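Local coordinates for protein dITP/XTP pyrophosphatase (Coxiella burnetii, PDB 3TQU) that probably hydrolyses non-canonical purine nucleoside triphosphates such as XTP, dITP and ITP to monophosphates and diphosphate, clearing them from the nucleotide pool, at residues Met4-Ala10 / Glu28-Gln34; Asp116-Ser120 / Trp143-Arg149. One frame throughout, in Å; residues are numbered along the deposited sequence.

Contact 1 (Met4-Ala10 / Glu28-Gln34); sequences MLEIVLA and EIKFIPQ
Strands 5-9 and 29-33 are the two parallel strands of a beta-alpha-beta unit, with helix 14-23 as the crossover between them. Backbone bonds zip them together. Lys30 N gives a nearly straight bond to Leu5 O at 2.8 Å, and Ile7 N returns one to Lys30 O. Ile32 N then binds Ile7 O, and Leu9 N binds Ile32 O. At the far end Gln34 N reaches Leu9 O at 2.8 Å. The near end is looser: Leu5 N meets Glu28 O at 3.3 Å, and a water bridges the same two atoms.

One face carries Leu5, Ile7, Leu9, Ile29 and Phe31. The Ile7 side chain runs along the Phe31 ring in the same direction, with Ile7 CG2 3.6 Å from Phe31 CE1. CG1 of Ile7 sits beside its own backbone N (chi1 -56°), and from there CD1 reaches Ile29 CG2 at 3.8 Å. Leu5 CD2 runs alongside Ile29 CD1. On the other face Val8 CG1 packs on CB of Gln34, and the carboxylate of Glu6 lies near Ile32 CD1. Glu6 OE2 and Lys30 NZ are 4.6 Å apart, too far for a salt bridge. The selenium of Met4, a selenomethionine, lies over the backbone between Glu28 and Ile29.

Leu17 and Met20 of helix 14-23 cover Phe31, and Leu17 also touches Leu9 and Pro33. Helix 49-64 packs on the opposite face, where Ala60 meets Val8 and Gln34. Strand 29-33 is one of the two edge strands of the sheet within this chain, while strand 5-9 continues the sheet to strand 68-77 through Leu69.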
loop_
_atom_site.group_PDB
_atom_site.type_symbol
_atom_site.label_atom_id
_atom_site.label_comp_id
_atom_site.label_asym_id
_atom_site.label_seq_id
_atom_site.Cartn_x
_atom_site.Cartn_y
_atom_site.Cartn_z
HETATM N N MSE A 4 -14.281 -22.441 -8.832
HETATM C CA MSE A 4 -13.968 -21.919 -7.506
HETATM C C MSE A 4 -12.598 -21.250 -7.503
HETATM O O MSE A 4 -11.582 -21.893 -7.756
HETATM C CB MSE A 4 -14.013 -23.043 -6.465
HETATM C CG MSE A 4 -13.607 -22.634 -5.051
HETATM SE SE MSE A 4 -15.082 -22.038 -3.906
HETATM C CE MSE A 4 -16.370 -23.449 -4.310
ATOM N N LEU A 5 -12.581 -19.950 -7.230
ATOM C CA LEU A 5 -11.334 -19.205 -7.112
ATOM C C LEU A 5 -10.569 -19.673 -5.879
ATOM O O LEU A 5 -11.114 -19.703 -4.778
ATOM C CB LEU A 5 -11.623 -17.705 -7.014
ATOM C CG LEU A 5 -10.428 -16.762 -6.855
ATOM C CD1 LEU A 5 -9.422 -16.962 -7.979
ATOM C CD2 LEU A 5 -10.898 -15.320 -6.803
ATOM N N GLU A 6 -9.305 -20.043 -6.072
ATOM C CA GLU A 6 -8.456 -20.484 -4.971
ATOM C C GLU A 6 -7.409 -19.432 -4.616
ATOM O O GLU A 6 -6.618 -19.022 -5.466
ATOM C CB GLU A 6 -7.762 -21.801 -5.322
ATOM C CG GLU A 6 -8.695 -22.993 -5.438
ATOM C CD GLU A 6 -7.946 -24.287 -5.697
ATOM O OE1 GLU A 6 -6.989 -24.275 -6.501
ATOM O OE2 GLU A 6 -8.306 -25.316 -5.088
ATOM N N ILE A 7 -7.407 -18.998 -3.360
ATOM C CA ILE A 7 -6.409 -18.043 -2.892
ATOM C C ILE A 7 -5.678 -18.592 -1.673
ATOM O O ILE A 7 -6.301 -19.073 -0.734
ATOM C CB ILE A 7 -7.041 -16.680 -2.547
ATOM C CG1 ILE A 7 -7.805 -16.120 -3.751
ATOM C CG2 ILE A 7 -5.971 -15.689 -2.106
ATOM C CD1 ILE A 7 -8.551 -14.833 -3.457
ATOM N N VAL A 8 -4.353 -18.524 -1.700
ATOM C CA VAL A 8 -3.544 -19.016 -0.591
ATOM C C VAL A 8 -3.437 -17.972 0.511
ATOM O O VAL A 8 -3.166 -16.802 0.243
ATOM C CB VAL A 8 -2.122 -19.399 -1.053
ATOM C CG1 VAL A 8 -1.245 -19.730 0.149
ATOM C CG2 VAL A 8 -2.173 -20.570 -2.021
ATOM N N LEU A 9 -3.657 -18.406 1.747
ATOM C CA LEU A 9 -3.496 -17.552 2.912
ATOM C C LEU A 9 -2.130 -17.822 3.531
ATOM O O LEU A 9 -1.831 -18.952 3.914
ATOM C CB LEU A 9 -4.597 -17.847 3.936
ATOM C CG LEU A 9 -4.846 -16.799 5.026
ATOM C CD1 LEU A 9 -5.403 -15.517 4.420
ATOM C CD2 LEU A 9 -5.802 -17.342 6.078
ATOM N N ALA A 10 -1.299 -16.789 3.627
ATOM C CA ALA A 10 0.057 -16.961 4.139
ATOM C C ALA A 10 0.084 -17.275 5.638
ATOM O O ALA A 10 1.019 -17.904 6.132
ATOM C CB ALA A 10 0.900 -15.727 3.833
ATOM N N GLU A 28 -17.752 -17.192 -4.199
ATOM C CA GLU A 28 -17.160 -18.458 -4.614
ATOM C C GLU A 28 -15.639 -18.392 -4.557
ATOM O O GLU A 28 -14.966 -18.416 -5.590
ATOM C CB GLU A 28 -17.620 -18.850 -6.019
ATOM C CG GLU A 28 -19.101 -19.155 -6.110
ATOM C CD GLU A 28 -19.572 -20.063 -4.991
ATOM O OE1 GLU A 28 -20.324 -19.582 -4.118
ATOM O OE2 GLU A 28 -19.188 -21.253 -4.985
ATOM N N ILE A 29 -15.108 -18.302 -3.342
ATOM C CA ILE A 29 -13.668 -18.266 -3.128
ATOM C C ILE A 29 -13.275 -19.214 -2.002
ATOM O O ILE A 29 -13.952 -19.290 -0.974
ATOM C CB ILE A 29 -13.178 -16.848 -2.783
ATOM C CG1 ILE A 29 -13.566 -15.864 -3.888
ATOM C CG2 ILE A 29 -11.673 -16.843 -2.571
ATOM C CD1 ILE A 29 -13.032 -14.465 -3.671
ATOM N N LYS A 30 -12.178 -19.937 -2.201
ATOM C CA LYS A 30 -11.680 -20.862 -1.195
ATOM C C LYS A 30 -10.271 -20.481 -0.772
ATOM O O LYS A 30 -9.347 -20.483 -1.588
ATOM C CB LYS A 30 -11.685 -22.294 -1.732
ATOM C CG LYS A 30 -11.120 -23.325 -0.762
ATOM C CD LYS A 30 -10.944 -24.676 -1.439
ATOM C CE LYS A 30 -12.263 -25.197 -1.990
ATOM N NZ LYS A 30 -12.084 -26.462 -2.757
ATOM N N PHE A 31 -10.106 -20.150 0.503
ATOM C CA PHE A 31 -8.783 -19.836 1.024
ATOM C C PHE A 31 -8.077 -21.083 1.544
ATOM O O PHE A 31 -8.659 -21.886 2.274
ATOM C CB PHE A 31 -8.870 -18.762 2.105
ATOM C CG PHE A 31 -9.058 -17.380 1.555
ATOM C CD1 PHE A 31 -7.965 -16.572 1.292
ATOM C CD2 PHE A 31 -10.325 -16.899 1.274
ATOM C CE1 PHE A 31 -8.136 -15.296 0.773
ATOM C CE2 PHE A 31 -10.499 -15.630 0.753
ATOM C CZ PHE A 31 -9.403 -14.831 0.503
ATOM N N ILE A 32 -6.817 -21.235 1.155
ATOM C CA ILE A 32 -6.020 -22.384 1.553
ATOM C C ILE A 32 -4.763 -21.911 2.267
ATOM O O ILE A 32 -3.954 -21.186 1.688
ATOM C CB ILE A 32 -5.610 -23.216 0.330
ATOM C CG1 ILE A 32 -6.841 -23.569 -0.509
ATOM C CG2 ILE A 32 -4.851 -24.465 0.766
ATOM C CD1 ILE A 32 -6.512 -24.290 -1.793
ATOM N N PRO A 33 -4.598 -22.307 3.535
ATOM C CA PRO A 33 -3.401 -21.920 4.286
ATOM C C PRO A 33 -2.148 -22.402 3.561
ATOM O O PRO A 33 -2.152 -23.498 2.996
ATOM C CB PRO A 33 -3.571 -22.659 5.621
ATOM C CG PRO A 33 -5.045 -22.890 5.743
ATOM C CD PRO A 33 -5.527 -23.120 4.339
ATOM N N GLN A 34 -1.094 -21.593 3.565
ATOM C CA GLN A 34 0.122 -21.954 2.847
ATOM C C GLN A 34 0.701 -23.264 3.365
ATOM O O GLN A 34 1.408 -23.964 2.645
ATOM C CB GLN A 34 1.163 -20.836 2.913
ATOM C CG GLN A 34 1.741 -20.576 4.293
ATOM C CD GLN A 34 2.758 -19.454 4.284
ATOM O OE1 GLN A 34 2.804 -18.651 3.350
ATOM N NE2 GLN A 34 3.583 -19.393 5.324
HETATM O O HOH W 1 -14.944 -18.501 -8.291
#

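Contact 2 (Asp116-Ser120 / Trp143-Arg149); sequences DRSAS and WEGEIAR
Arg117 reaches across to the end of the facing strand, where Ile147, Ala148 and Arg149 receive it. Its CB lies 3.8 Å from Ile147 O. The chain bends at chi2 (-81°) and again at chi3, which turns it so that the guanidinium edge, NE and NH2, faces that same oxygen. NE donates to Ile147 O at 3.0 Å. NH2 donates to it too, at 3.2 Å, so NE and NH2 both bind the one oxygen, approaching it from a single face of its carbonyl plane. The oxygen lies close to the guanidinium plane. NH2 also makes a weak, bent bond to Ala148 O. NH1, at the tip, comes 3.9 Å from Arg149 NH1. There the two guanidinium groups stack nearly parallel, with planes 16° apart and centres 4.4 Å apart. The carbonyl bonds probably offset part of the repulsion between these like charges.

The segments form the open end of the antiparallel beta hairpin of strands 118-128 and 137-147. Ala119 and Gly145 form a hydrogen-bonded pair here: Gly145 N meets Ala119 O almost straight, and Ala119 N returns a bond to Gly145 O. Ser118 with Glu146 and Ser120 with Glu144 are non-hydrogen-bonded pairs. Just before the strand, Asp116 OD1 accepts from Ser118 N, an Asx turn. It also accepts from Ser118 OG, through its syn lone pair. Arg117 O takes the N-H of Ile147 at 2.9 Å.

On the buried face, Ile147 CD1 presses on Ala119 CB at 3.5 Å. Leu75 and Ile77 of strand 68-77 pack against Ile147. Leu109 of helix 98-112 touches both Ile147 and Arg117. At the other end the Trp143 ring meets Phe163 and lies near Lys180 and His185, predicted substrate-binding residues.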
loop_
_atom_site.group_PDB
_atom_site.type_symbol
_atom_site.label_atom_id
_atom_site.label_comp_id
_atom_site.label_asym_id
_atom_site.label_seq_id
_atom_site.Cartn_x
_atom_site.Cartn_y
_atom_site.Cartn_z
ATOM N N ASP A 116 0.422 12.949 25.598
ATOM C CA ASP A 116 -0.278 12.335 24.474
ATOM C C ASP A 116 -0.255 10.812 24.568
ATOM O O ASP A 116 0.794 10.190 24.418
ATOM C CB ASP A 116 0.338 12.785 23.148
ATOM C CG ASP A 116 -0.535 12.439 21.959
ATOM O OD1 ASP A 116 -1.526 11.708 22.150
ATOM O OD2 ASP A 116 -0.230 12.895 20.837
ATOM N N ARG A 117 -1.420 10.220 24.816
ATOM C CA ARG A 117 -1.544 8.769 24.906
ATOM C C ARG A 117 -2.119 8.201 23.611
ATOM O O ARG A 117 -2.507 7.034 23.555
ATOM C CB ARG A 117 -2.456 8.381 26.075
ATOM C CG ARG A 117 -2.138 9.071 27.397
ATOM C CD ARG A 117 -0.993 8.399 28.138
ATOM N NE ARG A 117 -1.325 7.040 28.561
ATOM C CZ ARG A 117 -0.525 6.274 29.297
ATOM N NH1 ARG A 117 0.651 6.736 29.700
ATOM N NH2 ARG A 117 -0.900 5.048 29.635
ATOM N N SER A 118 -2.181 9.031 22.575
ATOM C CA SER A 118 -2.786 8.628 21.307
ATOM C C SER A 118 -2.091 7.415 20.708
ATOM O O SER A 118 -0.867 7.298 20.773
ATOM C CB SER A 118 -2.767 9.785 20.305
ATOM O OG SER A 118 -3.583 10.852 20.757
ATOM N N ALA A 119 -2.882 6.521 20.122
ATOM C CA ALA A 119 -2.351 5.311 19.514
ATOM C C ALA A 119 -3.311 4.796 18.453
ATOM O O ALA A 119 -4.471 5.195 18.408
ATOM C CB ALA A 119 -2.105 4.247 20.574
ATOM N N SER A 120 -2.817 3.912 17.595
ATOM C CA SER A 120 -3.641 3.323 16.552
ATOM C C SER A 120 -3.216 1.888 16.292
ATOM O O SER A 120 -2.027 1.565 16.354
ATOM C CB SER A 120 -3.530 4.128 15.256
ATOM O OG SER A 120 -3.838 5.491 15.475
ATOM N N TRP A 143 -7.471 1.765 13.309
ATOM C CA TRP A 143 -8.331 1.869 14.476
ATOM C C TRP A 143 -7.673 2.801 15.490
ATOM O O TRP A 143 -6.652 2.458 16.080
ATOM C CB TRP A 143 -8.537 0.477 15.078
ATOM C CG TRP A 143 -9.676 0.365 16.040
ATOM C CD1 TRP A 143 -10.724 1.232 16.184
ATOM C CD2 TRP A 143 -9.887 -0.683 16.995
ATOM N NE1 TRP A 143 -11.573 0.785 17.169
ATOM C CE2 TRP A 143 -11.081 -0.385 17.682
ATOM C CE3 TRP A 143 -9.182 -1.842 17.334
ATOM C CZ2 TRP A 143 -11.583 -1.206 18.692
ATOM C CZ3 TRP A 143 -9.684 -2.656 18.337
ATOM C CH2 TRP A 143 -10.872 -2.332 19.005
ATOM N N GLU A 144 -8.255 3.984 15.682
ATOM C CA GLU A 144 -7.686 4.995 16.578
ATOM C C GLU A 144 -8.194 4.877 18.017
ATOM O O GLU A 144 -9.386 4.688 18.251
ATOM C CB GLU A 144 -7.977 6.402 16.047
ATOM C CG GLU A 144 -7.510 6.639 14.619
ATOM C CD GLU A 144 -7.840 8.035 14.123
ATOM O OE1 GLU A 144 -8.389 8.831 14.912
ATOM O OE2 GLU A 144 -7.552 8.337 12.945
ATOM N N GLY A 145 -7.286 5.001 18.978
ATOM C CA GLY A 145 -7.659 4.966 20.379
ATOM C C GLY A 145 -6.621 5.614 21.273
ATOM O O GLY A 145 -5.881 6.497 20.840
ATOM N N GLU A 146 -6.571 5.174 22.526
ATOM C CA GLU A 146 -5.630 5.709 23.502
ATOM C C GLU A 146 -5.069 4.571 24.336
ATOM O O GLU A 146 -5.737 3.557 24.537
ATOM C CB GLU A 146 -6.324 6.711 24.427
ATOM C CG GLU A 146 -6.966 7.886 23.716
ATOM C CD GLU A 146 -7.739 8.780 24.664
ATOM O OE1 GLU A 146 -7.782 8.469 25.874
ATOM O OE2 GLU A 146 -8.306 9.791 24.200
ATOM N N ILE A 147 -3.844 4.740 24.823
ATOM C CA ILE A 147 -3.239 3.745 25.700
ATOM C C ILE A 147 -3.651 3.998 27.147
ATOM O O ILE A 147 -3.426 5.081 27.687
ATOM C CB ILE A 147 -1.702 3.753 25.599
ATOM C CG1 ILE A 147 -1.264 3.598 24.143
ATOM C CG2 ILE A 147 -1.103 2.645 26.459
ATOM C CD1 ILE A 147 -1.709 2.287 23.505
ATOM N N ALA A 148 -4.256 2.994 27.771
ATOM C CA ALA A 148 -4.713 3.125 29.147
ATOM C C ALA A 148 -3.538 3.118 30.119
ATOM O O ALA A 148 -2.411 2.787 29.746
ATOM C CB ALA A 148 -5.699 2.018 29.485
ATOM N N ARG A 149 -3.810 3.487 31.366
ATOM C CA ARG A 149 -2.785 3.547 32.399
ATOM C C ARG A 149 -2.497 2.153 32.944
ATOM O O ARG A 149 -1.386 1.866 33.387
ATOM C CB ARG A 149 -3.228 4.471 33.536
ATOM C CG ARG A 149 -3.591 5.883 33.096
ATOM C CD ARG A 149 -2.360 6.758 32.930
ATOM N NE ARG A 149 -2.707 8.100 32.468
ATOM C CZ ARG A 149 -1.837 9.096 32.345
ATOM N NH1 ARG A 149 -0.561 8.908 32.657
ATOM N NH2 ARG A 149 -2.240 10.284 31.912
#

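How the contacts relate
From the N terminus, the chain runs through strand 5-9, crosses over by helix 14-23 and returns as strand 29-33, where contact 1 closes its loop. It then passes through helix 49-64, strand 68-77 and helix 98-112 before contact 2 opens. The chain runs out along strand 118-128, turns and returns along strand 137-147, where contact 2 closes the second loop at the open end of the hairpin. The contacts follow in series; neither nests in nor crosses the other. Both belong to one mixed sheet. Contact 1 makes its parallel edge and contact 2 lies in its antiparallel part, with strand 68-77 between strands 5-9 and 118-128. Their centres are 35 Å apart, on opposite sides of the chain's centre.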